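Local coordinates for choline/ethanolamine kinase family protein (Mesorhizobium loti, PDB 3DXQ) that probably acts as an ethanolamine kinase of the protein-kinase-like phosphotransferase family, transferring phosphate to a small amino alcohol, at residues G233-P237 with A238-R242; K283-M286 with E287-E290. One frame throughout, in Å; residues are numbered along the deposited sequence.

Both contacts lie at helix ends in the largely helical C-terminal part of the fold, on the same side of the chain's centre and well out from it. Contact 1 comes first along the chain, at the start of helix 237-263; contact 2 follows at the passage from helix 271-287 into helix 289-300. Their centres are 18 Å apart and their nearest atoms about 8 Å, so they do not touch. They are nevertheless related through shared helices: Leu285 and Met286 of contact 2 pack on helix 237-263, while Arg240 of contact 1 reaches His294 on helix 289-300. Contact 1 thus marks the beginning of one long helix and contact 2 the passage from another into the last.

Contact 1: G233-P237 with A238-R242; sequences GEARP and AERGR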
loop_
_atom_site.group_PDB
_atom_site.type_symbol
_atom_site.label_atom_id
_atom_site.label_comp_id
_atom_site.label_asym_id
_atom_site.label_seq_id
_atom_site.Cartn_x
_atom_site.Cartn_y
_atom_site.Cartn_z
ATOM N N GLY A 233 1.400 17.811 14.337
ATOM C CA GLY A 233 0.415 18.823 14.700
ATOM C C GLY A 233 -0.860 18.547 13.955
ATOM O O GLY A 233 -0.880 17.796 13.011
ATOM N N GLU A 234 -1.946 19.152 14.369
ATOM C CA GLU A 234 -3.206 18.941 13.662
ATOM C C GLU A 234 -3.069 19.292 12.180
ATOM O O GLU A 234 -2.498 20.318 11.835
ATOM C CB GLU A 234 -4.313 19.783 14.294
ATOM C CG GLU A 234 -5.674 19.491 13.719
ATOM C CD GLU A 234 -6.760 20.361 14.298
ATOM O OE1 GLU A 234 -6.496 21.056 15.296
ATOM O OE2 GLU A 234 -7.884 20.336 13.749
ATOM N N ALA A 235 -3.613 18.433 11.326
ATOM C CA ALA A 235 -3.617 18.632 9.872
ATOM C C ALA A 235 -4.330 19.933 9.505
ATOM O O ALA A 235 -5.094 20.445 10.292
ATOM C CB ALA A 235 -4.286 17.466 9.181
ATOM N N ARG A 236 -4.029 20.451 8.308
ATOM C CA ARG A 236 -4.587 21.694 7.789
ATOM C C ARG A 236 -5.553 21.370 6.664
ATOM O O ARG A 236 -5.516 20.289 6.108
ATOM C CB ARG A 236 -3.456 22.609 7.311
ATOM C CG ARG A 236 -2.467 22.903 8.413
ATOM C CD ARG A 236 -1.589 24.093 8.128
ATOM N NE ARG A 236 -0.209 23.777 7.819
ATOM C CZ ARG A 236 0.835 23.887 8.661
ATOM N NH1 ARG A 236 0.701 24.320 9.899
ATOM N NH2 ARG A 236 2.056 23.573 8.239
ATOM N N PRO A 237 -6.441 22.293 6.323
ATOM C CA PRO A 237 -7.484 21.980 5.299
ATOM C C PRO A 237 -6.982 21.515 3.936
ATOM O O PRO A 237 -7.679 20.745 3.268
ATOM C CB PRO A 237 -8.216 23.284 5.153
ATOM C CG PRO A 237 -8.013 23.976 6.482
ATOM C CD PRO A 237 -6.602 23.643 6.882
ATOM N N ALA A 238 -5.790 21.960 3.524
ATOM C CA ALA A 238 -5.229 21.548 2.226
ATOM C C ALA A 238 -4.656 20.144 2.332
ATOM O O ALA A 238 -4.710 19.346 1.398
ATOM C CB ALA A 238 -4.145 22.531 1.765
ATOM N N GLU A 239 -4.093 19.859 3.489
ATOM C CA GLU A 239 -3.488 18.565 3.759
ATOM C C GLU A 239 -4.570 17.526 3.833
ATOM O O GLU A 239 -4.553 16.535 3.102
ATOM C CB GLU A 239 -2.714 18.624 5.072
ATOM C CG GLU A 239 -1.484 19.440 4.938
ATOM C CD GLU A 239 -0.780 19.772 6.250
ATOM O OE1 GLU A 239 -1.401 19.862 7.334
ATOM O OE2 GLU A 239 0.424 20.022 6.169
ATOM N N ARG A 240 -5.527 17.777 4.715
ATOM C CA ARG A 240 -6.695 16.913 4.895
ATOM C C ARG A 240 -7.367 16.666 3.563
ATOM O O ARG A 240 -7.763 15.548 3.262
ATOM C CB ARG A 240 -7.673 17.595 5.837
ATOM C CG ARG A 240 -8.820 16.754 6.349
ATOM C CD ARG A 240 -9.753 17.648 7.153
ATOM N NE ARG A 240 -9.001 18.527 8.060
ATOM C CZ ARG A 240 -8.567 18.160 9.264
ATOM N NH1 ARG A 240 -8.824 16.955 9.702
ATOM N NH2 ARG A 240 -7.863 18.988 10.030
ATOM N N GLY A 241 -7.502 17.718 2.765
ATOM C CA GLY A 241 -8.104 17.604 1.439
ATOM C C GLY A 241 -7.375 16.634 0.515
ATOM O O GLY A 241 -7.993 15.923 -0.275
ATOM N N ARG A 242 -6.052 16.631 0.584
ATOM C CA ARG A 242 -5.276 15.736 -0.261
ATOM C C ARG A 242 -5.487 14.288 0.165
ATOM O O ARG A 242 -5.667 13.403 -0.670
ATOM C CB ARG A 242 -3.790 16.151 -0.315
ATOM C CG ARG A 242 -3.490 16.876 -1.618
ATOM C CD ARG A 242 -2.228 17.707 -1.684
ATOM N NE ARG A 242 -1.005 17.054 -1.210
ATOM C CZ ARG A 242 -0.213 17.556 -0.255
ATOM N NH1 ARG A 242 -0.509 18.705 0.346
ATOM N NH2 ARG A 242 0.880 16.921 0.115
#
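Glu239 lays its carboxylate over the start of its own helix, OE1 resting against the CB and CG methylenes of Arg236, each 3.4 Å away. The same OE1 of Glu239 accepts a hydrogen bond from Arg236 N at 2.9 Å, entering on the anti side of the carboxylate and slightly out of its plane. Since Arg236 is the N-cap residue, this is the half of a capping box in which the third residue of the helix turns back to the N-cap amide. With CG beside the backbone N (chi1 -71°) and the rest of the chain extended, the Glu239 carboxylate is brought back to that amide. The Arg236 guanidinium adds only an electrostatic attraction: Arg236 NE is 4.1 Å from Glu239 OE1, but no N-H points at the oxygen.

The helix opens with two backbone bonds, Arg240 N to Arg236 O at 2.9 Å and Gly241 N to Pro237 O at 3.1 Å. Arg240 also reaches back along the incoming loop, on a different flank, with CG opposite the backbone N (chi1 -169°). There the methyl of Ala235 sits over one face of the Arg240 guanidinium, CB 4.0 Å from NH2. Glu234 OE2 makes a long salt bridge to Arg240 NH2, the two planes steeply inclined at 77°, whereas the stronger ionic partner is Glu224, which takes NH1.

Glu224 belongs to helix 220-231, where Met227 touches Ala235 and Arg240 and Phe231 meets Glu239; His294 of helix 289-300 also touches Arg240, so the start of helix 237-263 is joined to both helices.

Contact 2: K283-M286 with E287-E290; sequences KALM and ETPE
Leu285 O is gripped twice by Thr288, by the hydroxyl OG1 at 2.7 Å and by the backbone N at 3.2 Å. The site is the abrupt passage from helix 271-287 to helix 289-300, in the helical C-terminal region of this protein-kinase-like fold. The hydroxyl is the donor in the first bond and lies near the carbonyl plane, tilted from it by 16°, while the amide approaches from well above that plane. The two donors therefore reach the oxygen from distinct directions. A first torsion of 57° sets OG1 between the Thr288 backbone N and carbonyl carbon, from where it can bend back to the carbonyl three residues earlier. Around this grip the helical pattern weakens: Glu287 N divides itself between the carbonyls of Lys283 and Ala284, and both bonds are weak.

One turn apart on the helix, Lys283 and Glu287 form a salt bridge, NZ meeting OE2 at 2.5 Å on the syn side of the carboxylate, somewhat out of its plane. The lysine runs nearly straight until its last torsion, where a bend (chi4 60°) turns the ammonium toward the glutamate; Lys283 CG also lies 3.6 Å from Glu287 OE2. Replacing Lys283 with an alanine would remove the ammonium, and the Glu287 carboxylate would probably be left without its positive mate and freer to turn on this surface. Lys283 also touches Val155 of helix 152-167, against which the selenomethionine side chain of Met286 packs as well. On the threonine's other branch, the methyl CG2 of Thr288 rests 3.4 Å from Ala284 O.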
loop_
_atom_site.group_PDB
_atom_site.type_symbol
_atom_site.label_atom_id
_atom_site.label_comp_id
_atom_site.label_asym_id
_atom_site.label_seq_id
_atom_site.Cartn_x
_atom_site.Cartn_y
_atom_site.Cartn_z
ATOM N N LYS A 283 -17.418 6.206 -5.035
ATOM C CA LYS A 283 -18.521 7.008 -5.527
ATOM C C LYS A 283 -19.244 7.661 -4.355
ATOM O O LYS A 283 -19.670 8.818 -4.451
ATOM C CB LYS A 283 -19.479 6.128 -6.339
ATOM C CG LYS A 283 -20.788 6.791 -6.794
ATOM C CD LYS A 283 -21.669 5.779 -7.564
ATOM C CE LYS A 283 -23.149 6.146 -7.549
ATOM N NZ LYS A 283 -23.375 7.451 -8.157
ATOM N N ALA A 284 -19.393 6.922 -3.256
ATOM C CA ALA A 284 -20.041 7.457 -2.054
ATOM C C ALA A 284 -19.293 8.667 -1.528
ATOM O O ALA A 284 -19.902 9.722 -1.272
ATOM C CB ALA A 284 -20.139 6.399 -0.970
ATOM N N LEU A 285 -17.975 8.511 -1.400
ATOM C CA LEU A 285 -17.111 9.571 -0.905
ATOM C C LEU A 285 -17.169 10.799 -1.796
ATOM O O LEU A 285 -17.323 11.913 -1.302
ATOM C CB LEU A 285 -15.660 9.076 -0.810
ATOM C CG LEU A 285 -14.650 10.038 -0.196
ATOM C CD1 LEU A 285 -15.129 10.514 1.170
ATOM C CD2 LEU A 285 -13.303 9.374 -0.111
HETATM N N MSE A 286 -17.058 10.593 -3.106
HETATM C CA MSE A 286 -17.042 11.714 -4.043
HETATM C C MSE A 286 -18.364 12.482 -4.059
HETATM O O MSE A 286 -18.400 13.664 -4.383
HETATM C CB MSE A 286 -16.651 11.243 -5.448
HETATM C CG MSE A 286 -15.223 10.721 -5.515
HETATM SE SE MSE A 286 -14.653 10.242 -7.298
HETATM C CE MSE A 286 -14.109 12.009 -8.013
ATOM N N GLU A 287 -19.442 11.829 -3.665
ATOM C CA GLU A 287 -20.742 12.470 -3.686
ATOM C C GLU A 287 -21.093 13.256 -2.428
ATOM O O GLU A 287 -22.059 14.018 -2.426
ATOM C CB GLU A 287 -21.813 11.436 -3.966
ATOM C CG GLU A 287 -21.822 11.005 -5.404
ATOM C CD GLU A 287 -22.807 9.889 -5.653
ATOM O OE1 GLU A 287 -23.355 9.338 -4.672
ATOM O OE2 GLU A 287 -23.032 9.571 -6.835
ATOM N N THR A 288 -20.337 13.072 -1.359
ATOM C CA THR A 288 -20.602 13.812 -0.137
ATOM C C THR A 288 -20.310 15.299 -0.392
ATOM O O THR A 288 -19.397 15.642 -1.158
ATOM C CB THR A 288 -19.753 13.281 1.039
ATOM O OG1 THR A 288 -18.360 13.350 0.708
ATOM C CG2 THR A 288 -20.103 11.850 1.341
ATOM N N PRO A 289 -21.099 16.196 0.218
ATOM C CA PRO A 289 -20.803 17.618 0.012
ATOM C C PRO A 289 -19.470 18.008 0.639
ATOM O O PRO A 289 -18.871 18.994 0.233
ATOM C CB PRO A 289 -21.976 18.337 0.686
ATOM C CG PRO A 289 -22.570 17.338 1.629
ATOM C CD PRO A 289 -22.274 15.979 1.082
ATOM N N GLU A 290 -19.004 17.223 1.607
ATOM C CA GLU A 290 -17.690 17.430 2.208
ATOM C C GLU A 290 -16.594 17.365 1.143
ATOM O O GLU A 290 -15.654 18.149 1.161
ATOM C CB GLU A 290 -17.404 16.368 3.276
ATOM C CG GLU A 290 -18.096 16.559 4.611
ATOM C CD GLU A 290 -19.553 16.126 4.634
ATOM O OE1 GLU A 290 -20.174 15.914 3.562
ATOM O OE2 GLU A 290 -20.085 16.015 5.757
#